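Local coordinates for protein peruvianin-I (Thevetia peruviana, PDB 6ORM) that probably acts as a cysteine peptidase of the plant's latex, built on the cupin fold of germin-like proteins, at residues A[11-25]-A[59-71]. Numbering follows the deposited sequence.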
loop_
_atom_site.group_PDB
_atom_site.type_symbol
_atom_site.label_atom_id
_atom_site.label_comp_id
_atom_site.label_asym_id
_atom_site.label_seq_id
_atom_site.Cartn_x
_atom_site.Cartn_y
_atom_site.Cartn_z
ATOM N N CYS A 11 5.205 -8.251 16.040
ATOM C CA CYS A 11 3.876 -8.178 16.631
ATOM C C CYS A 11 3.272 -9.574 16.639
ATOM O O CYS A 11 2.436 -9.893 15.788
ATOM C CB CYS A 11 3.002 -7.200 15.839
ATOM S SG CYS A 11 1.508 -6.624 16.669
ATOM N N LEU A 12 3.702 -10.418 17.578
ATOM C CA LEU A 12 3.324 -11.825 17.542
ATOM C C LEU A 12 1.819 -11.971 17.708
ATOM O O LEU A 12 1.232 -11.424 18.643
ATOM C CB LEU A 12 4.039 -12.603 18.645
ATOM C CG LEU A 12 5.529 -12.366 18.878
ATOM C CD1 LEU A 12 6.005 -13.261 20.007
ATOM C CD2 LEU A 12 6.322 -12.622 17.616
ATOM N N ALA A 13 1.203 -12.716 16.793
ATOM C CA ALA A 13 -0.232 -12.946 16.854
ATOM C C ALA A 13 -0.627 -13.541 18.200
ATOM O O ALA A 13 -0.079 -14.560 18.630
ATOM C CB ALA A 13 -0.669 -13.870 15.715
ATOM N N ASP A 14 -1.573 -12.890 18.873
ATOM C CA ASP A 14 -2.221 -13.462 20.053
ATOM C C ASP A 14 -3.383 -14.303 19.548
ATOM O O ASP A 14 -4.470 -13.785 19.283
ATOM C CB ASP A 14 -2.683 -12.366 21.008
ATOM C CG ASP A 14 -3.334 -12.924 22.266
ATOM O OD1 ASP A 14 -3.422 -14.165 22.406
ATOM O OD2 ASP A 14 -3.759 -12.119 23.121
ATOM N N LEU A 15 -3.150 -15.605 19.401
ATOM C CA LEU A 15 -4.164 -16.489 18.815
ATOM C C LEU A 15 -5.315 -16.816 19.749
ATOM O O LEU A 15 -6.328 -17.352 19.266
ATOM C CB LEU A 15 -3.496 -17.783 18.349
ATOM C CG LEU A 15 -2.413 -17.582 17.296
ATOM C CD1 LEU A 15 -1.789 -18.917 16.928
ATOM C CD2 LEU A 15 -2.988 -16.888 16.072
ATOM N N ASN A 16 -5.198 -16.552 21.043
ATOM C CA ASN A 16 -6.307 -16.779 21.953
ATOM C C ASN A 16 -6.939 -15.478 22.420
ATOM O O ASN A 16 -7.674 -15.466 23.419
ATOM C CB ASN A 16 -5.843 -17.629 23.137
ATOM C CG ASN A 16 -5.510 -19.045 22.714
ATOM O OD1 ASN A 16 -6.354 -19.740 22.150
ATOM N ND2 ASN A 16 -4.276 -19.474 22.971
ATOM N N SER A 17 -6.729 -14.391 21.681
ATOM C CA SER A 17 -7.376 -13.139 22.013
ATOM C C SER A 17 -8.872 -13.256 21.734
ATOM O O SER A 17 -9.280 -13.916 20.773
ATOM C CB SER A 17 -6.779 -11.979 21.209
ATOM O OG SER A 17 -7.544 -10.795 21.355
ATOM N N PRO A 18 -9.718 -12.639 22.562
ATOM C CA PRO A 18 -11.149 -12.612 22.255
ATOM C C PRO A 18 -11.516 -11.594 21.198
ATOM O O PRO A 18 -12.676 -11.562 20.766
ATOM C CB PRO A 18 -11.779 -12.257 23.603
ATOM C CG PRO A 18 -10.745 -11.409 24.271
ATOM C CD PRO A 18 -9.400 -11.937 23.818
ATOM N N LEU A 19 -10.572 -10.761 20.779
ATOM C CA LEU A 19 -10.837 -9.728 19.796
ATOM C C LEU A 19 -10.637 -10.244 18.383
ATOM O O LEU A 19 -9.879 -11.187 18.139
ATOM C CB LEU A 19 -9.923 -8.533 20.016
ATOM C CG LEU A 19 -10.005 -7.889 21.383
ATOM C CD1 LEU A 19 -9.025 -6.764 21.356
ATOM C CD2 LEU A 19 -11.412 -7.385 21.647
ATOM N N PHE A 20 -11.334 -9.606 17.451
ATOM C CA PHE A 20 -11.167 -9.863 16.031
ATOM C C PHE A 20 -10.907 -8.532 15.352
ATOM O O PHE A 20 -11.715 -7.604 15.466
ATOM C CB PHE A 20 -12.397 -10.554 15.442
ATOM C CG PHE A 20 -12.733 -11.846 16.119
ATOM C CD1 PHE A 20 -12.122 -13.027 15.732
ATOM C CD2 PHE A 20 -13.643 -11.877 17.159
ATOM C CE1 PHE A 20 -12.426 -14.217 16.360
ATOM C CE2 PHE A 20 -13.950 -13.064 17.791
ATOM C CZ PHE A 20 -13.341 -14.235 17.392
ATOM N N ILE A 21 -9.776 -8.439 14.661
ATOM C CA ILE A 21 -9.388 -7.250 13.917
ATOM C C ILE A 21 -8.818 -7.718 12.588
ATOM O O ILE A 21 -8.645 -8.915 12.349
ATOM C CB ILE A 21 -8.348 -6.387 14.671
ATOM C CG1 ILE A 21 -7.036 -7.157 14.835
ATOM C CG2 ILE A 21 -8.881 -5.934 16.026
ATOM C CD1 ILE A 21 -5.926 -6.344 15.469
ATOM N N ASN A 22 -8.538 -6.757 11.713
ATOM C CA ASN A 22 -7.813 -7.076 10.494
ATOM C C ASN A 22 -6.472 -7.687 10.871
ATOM O O ASN A 22 -5.633 -7.025 11.489
ATOM C CB ASN A 22 -7.619 -5.823 9.644
ATOM C CG ASN A 22 -7.129 -6.143 8.247
ATOM O OD1 ASN A 22 -7.445 -7.197 7.695
ATOM N ND2 ASN A 22 -6.353 -5.234 7.666
ATOM N N GLY A 23 -6.284 -8.954 10.528
ATOM C CA GLY A 23 -5.099 -9.670 10.979
ATOM C C GLY A 23 -5.322 -10.249 12.359
ATOM O O GLY A 23 -6.300 -10.964 12.597
ATOM N N TYR A 24 -4.412 -9.936 13.281
ATOM C CA TYR A 24 -4.465 -10.444 14.643
ATOM C C TYR A 24 -4.013 -9.370 15.619
ATOM O O TYR A 24 -3.080 -8.610 15.315
ATOM C CB TYR A 24 -3.570 -11.675 14.833
ATOM C CG TYR A 24 -4.056 -12.936 14.169
ATOM C CD1 TYR A 24 -5.088 -13.682 14.723
ATOM C CD2 TYR A 24 -3.465 -13.397 13.002
ATOM C CE1 TYR A 24 -5.526 -14.846 14.120
ATOM C CE2 TYR A 24 -3.895 -14.555 12.396
ATOM C CZ TYR A 24 -4.925 -15.276 12.957
ATOM O OH TYR A 24 -5.349 -16.433 12.346
ATOM N N PRO A 25 -4.634 -9.288 16.794
ATOM C CA PRO A 25 -4.008 -8.551 17.892
ATOM C C PRO A 25 -2.715 -9.239 18.296
ATOM O O PRO A 25 -2.478 -10.411 17.987
ATOM C CB PRO A 25 -5.046 -8.600 19.020
ATOM C CG PRO A 25 -6.051 -9.608 18.621
ATOM C CD PRO A 25 -5.913 -9.916 17.166
ATOM N N VAL A 59 1.947 -22.714 6.891
ATOM C CA VAL A 59 2.623 -21.792 7.798
ATOM C C VAL A 59 2.165 -20.375 7.486
ATOM O O VAL A 59 2.860 -19.618 6.796
ATOM C CB VAL A 59 4.158 -21.900 7.725
ATOM C CG1 VAL A 59 4.781 -21.171 8.904
ATOM C CG2 VAL A 59 4.600 -23.353 7.712
ATOM N N THR A 60 0.981 -20.022 7.974
ATOM C CA THR A 60 0.505 -18.652 7.999
ATOM C C THR A 60 0.650 -18.105 9.418
ATOM O O THR A 60 1.108 -18.796 10.332
ATOM C CB THR A 60 -0.947 -18.576 7.523
ATOM O OG1 THR A 60 -1.810 -19.069 8.555
ATOM C CG2 THR A 60 -1.142 -19.404 6.260
ATOM N N ALA A 61 0.258 -16.841 9.605
ATOM C CA ALA A 61 0.254 -16.261 10.944
ATOM C C ALA A 61 -0.605 -17.062 11.915
ATOM O O ALA A 61 -0.392 -16.977 13.130
ATOM C CB ALA A 61 -0.226 -14.810 10.889
ATOM N N GLY A 62 -1.570 -17.837 11.412
ATOM C CA GLY A 62 -2.364 -18.688 12.283
ATOM C C GLY A 62 -1.562 -19.802 12.923
ATOM O O GLY A 62 -1.896 -20.260 14.019
ATOM N N GLN A 63 -0.512 -20.267 12.248
ATOM C CA GLN A 63 0.361 -21.310 12.775
ATOM C C GLN A 63 1.656 -20.765 13.359
ATOM O O GLN A 63 2.204 -21.358 14.293
ATOM C CB GLN A 63 0.709 -22.320 11.675
ATOM C CG GLN A 63 -0.473 -23.104 11.128
ATOM C CD GLN A 63 -1.363 -22.272 10.225
ATOM O OE1 GLN A 63 -0.890 -21.629 9.287
ATOM N NE2 GLN A 63 -2.657 -22.273 10.512
ATOM N N PHE A 64 2.148 -19.650 12.820
ATOM C CA PHE A 64 3.464 -19.100 13.135
ATOM C C PHE A 64 3.238 -17.653 13.553
ATOM O O PHE A 64 3.328 -16.734 12.728
ATOM C CB PHE A 64 4.393 -19.226 11.926
ATOM C CG PHE A 64 5.830 -18.859 12.192
ATOM C CD1 PHE A 64 6.289 -18.600 13.475
ATOM C CD2 PHE A 64 6.730 -18.786 11.137
ATOM C CE1 PHE A 64 7.615 -18.264 13.694
ATOM C CE2 PHE A 64 8.053 -18.452 11.349
ATOM C CZ PHE A 64 8.499 -18.192 12.629
ATOM N N PRO A 65 2.933 -17.416 14.833
ATOM C CA PRO A 65 2.514 -16.069 15.267
ATOM C C PRO A 65 3.470 -14.947 14.890
ATOM O O PRO A 65 3.020 -13.813 14.681
ATOM C CB PRO A 65 2.404 -16.222 16.789
ATOM C CG PRO A 65 2.099 -17.668 16.998
ATOM C CD PRO A 65 2.827 -18.411 15.915
ATOM N N ALA A 66 4.772 -15.222 14.785
ATOM C CA ALA A 66 5.725 -14.176 14.437
ATOM C C ALA A 66 5.538 -13.647 13.020
ATOM O O ALA A 66 6.084 -12.587 12.701
ATOM C CB ALA A 66 7.156 -14.686 14.612
ATOM N N LEU A 67 4.797 -14.357 12.164
ATOM C CA LEU A 67 4.524 -13.857 10.821
ATOM C C LEU A 67 3.553 -12.685 10.821
ATOM O O LEU A 67 3.475 -11.962 9.820
ATOM C CB LEU A 67 3.970 -14.982 9.944
ATOM C CG LEU A 67 4.946 -16.111 9.618
ATOM C CD1 LEU A 67 4.275 -17.156 8.737
ATOM C CD2 LEU A 67 6.200 -15.557 8.951
ATOM N N ASN A 68 2.812 -12.490 11.909
ATOM C CA ASN A 68 1.822 -11.424 11.978
ATOM C C ASN A 68 2.474 -10.074 11.699
ATOM O O ASN A 68 3.484 -9.719 12.314
ATOM C CB ASN A 68 1.157 -11.435 13.356
ATOM C CG ASN A 68 -0.054 -10.523 13.438
ATOM O OD1 ASN A 68 -0.903 -10.504 12.545
ATOM N ND2 ASN A 68 -0.144 -9.768 14.527
ATOM N N THR A 69 1.903 -9.342 10.737
ATOM C CA THR A 69 2.291 -8.028 10.226
ATOM C C THR A 69 3.489 -8.074 9.274
ATOM O O THR A 69 3.843 -7.037 8.716
ATOM C CB THR A 69 2.608 -6.998 11.333
ATOM O OG1 THR A 69 3.879 -7.307 11.921
ATOM C CG2 THR A 69 1.522 -6.986 12.410
ATOM N N LEU A 70 4.123 -9.227 9.055
ATOM C CA LEU A 70 5.389 -9.264 8.334
ATOM C C LEU A 70 5.259 -9.731 6.887
ATOM O O LEU A 70 6.271 -9.796 6.181
ATOM C CB LEU A 70 6.391 -10.143 9.091
ATOM C CG LEU A 70 6.733 -9.611 10.488
ATOM C CD1 LEU A 70 7.869 -10.402 11.123
ATOM C CD2 LEU A 70 7.071 -8.121 10.448
ATOM N N GLY A 71 4.050 -10.064 6.433
ATOM C CA GLY A 71 3.765 -10.125 5.011
ATOM C C GLY A 71 4.183 -11.376 4.270
ATOM O O GLY A 71 4.258 -11.342 3.037
HETATM O O HOH W 1 5.324 -10.433 14.278
HETATM O O HOH W 2 -2.262 -8.146 12.149
HETATM O O HOH W 3 -4.411 -16.979 9.604
#
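N68 reaches across from the loop that precedes strand 73-79 of the cupin fold and joins C11 and Y24, near the two ends of the N-terminal segment 11-25 of this germin-like protein. Its CG stands anti to the backbone N (chi1 -170°), which carries the carboxamide in between the two ends. There N68 ND2 donates to C11 O at 2.9 Å, nearly in the amide plane, and, over a longer 3.3 Å, to Y24 O, which it meets from above the carbonyl plane. OD1 accepts from a water held by Y24 N and from Q154 NE2, so both ends of the amide are engaged and its rotation is fixed. OD1 also lies at the edge of the Y24 ring, whose plane is 73° from that of the amide. C11 is also disulfide-bonded to C26, the residue just after segment 11-25.

Packing stays tight along the 3-10 turn 65-67. P65 O takes A13 N in an almost straight bond (3.0 Å, 172° at the hydrogen) and N68 N from the opposite face of its carbonyl plane. The CB atoms of A13 and P65 lie 4.0 Å apart, while L12 lays CD2 alongside CA and CB of A66. A second water joins C11 N to the carbonyls of A66 and N68.

Toward G62 the contact is more open to solvent, with L15 exposed and G62 and Y24 partly so, although L15 CD1 comes within 3.2 Å of G62 O. L15 crosses P65 at about a right angle, with CD1 4.1 Å from P65 CG, and sets CD2 over one face of the Y24 ring near its rim. Y24 CE2 lies 4.0 Å from A61 CB, which the ring meets obliquely. At the outer end of the ring, Y24 OH neighbours a water that also makes a weak bond to T60 OG1.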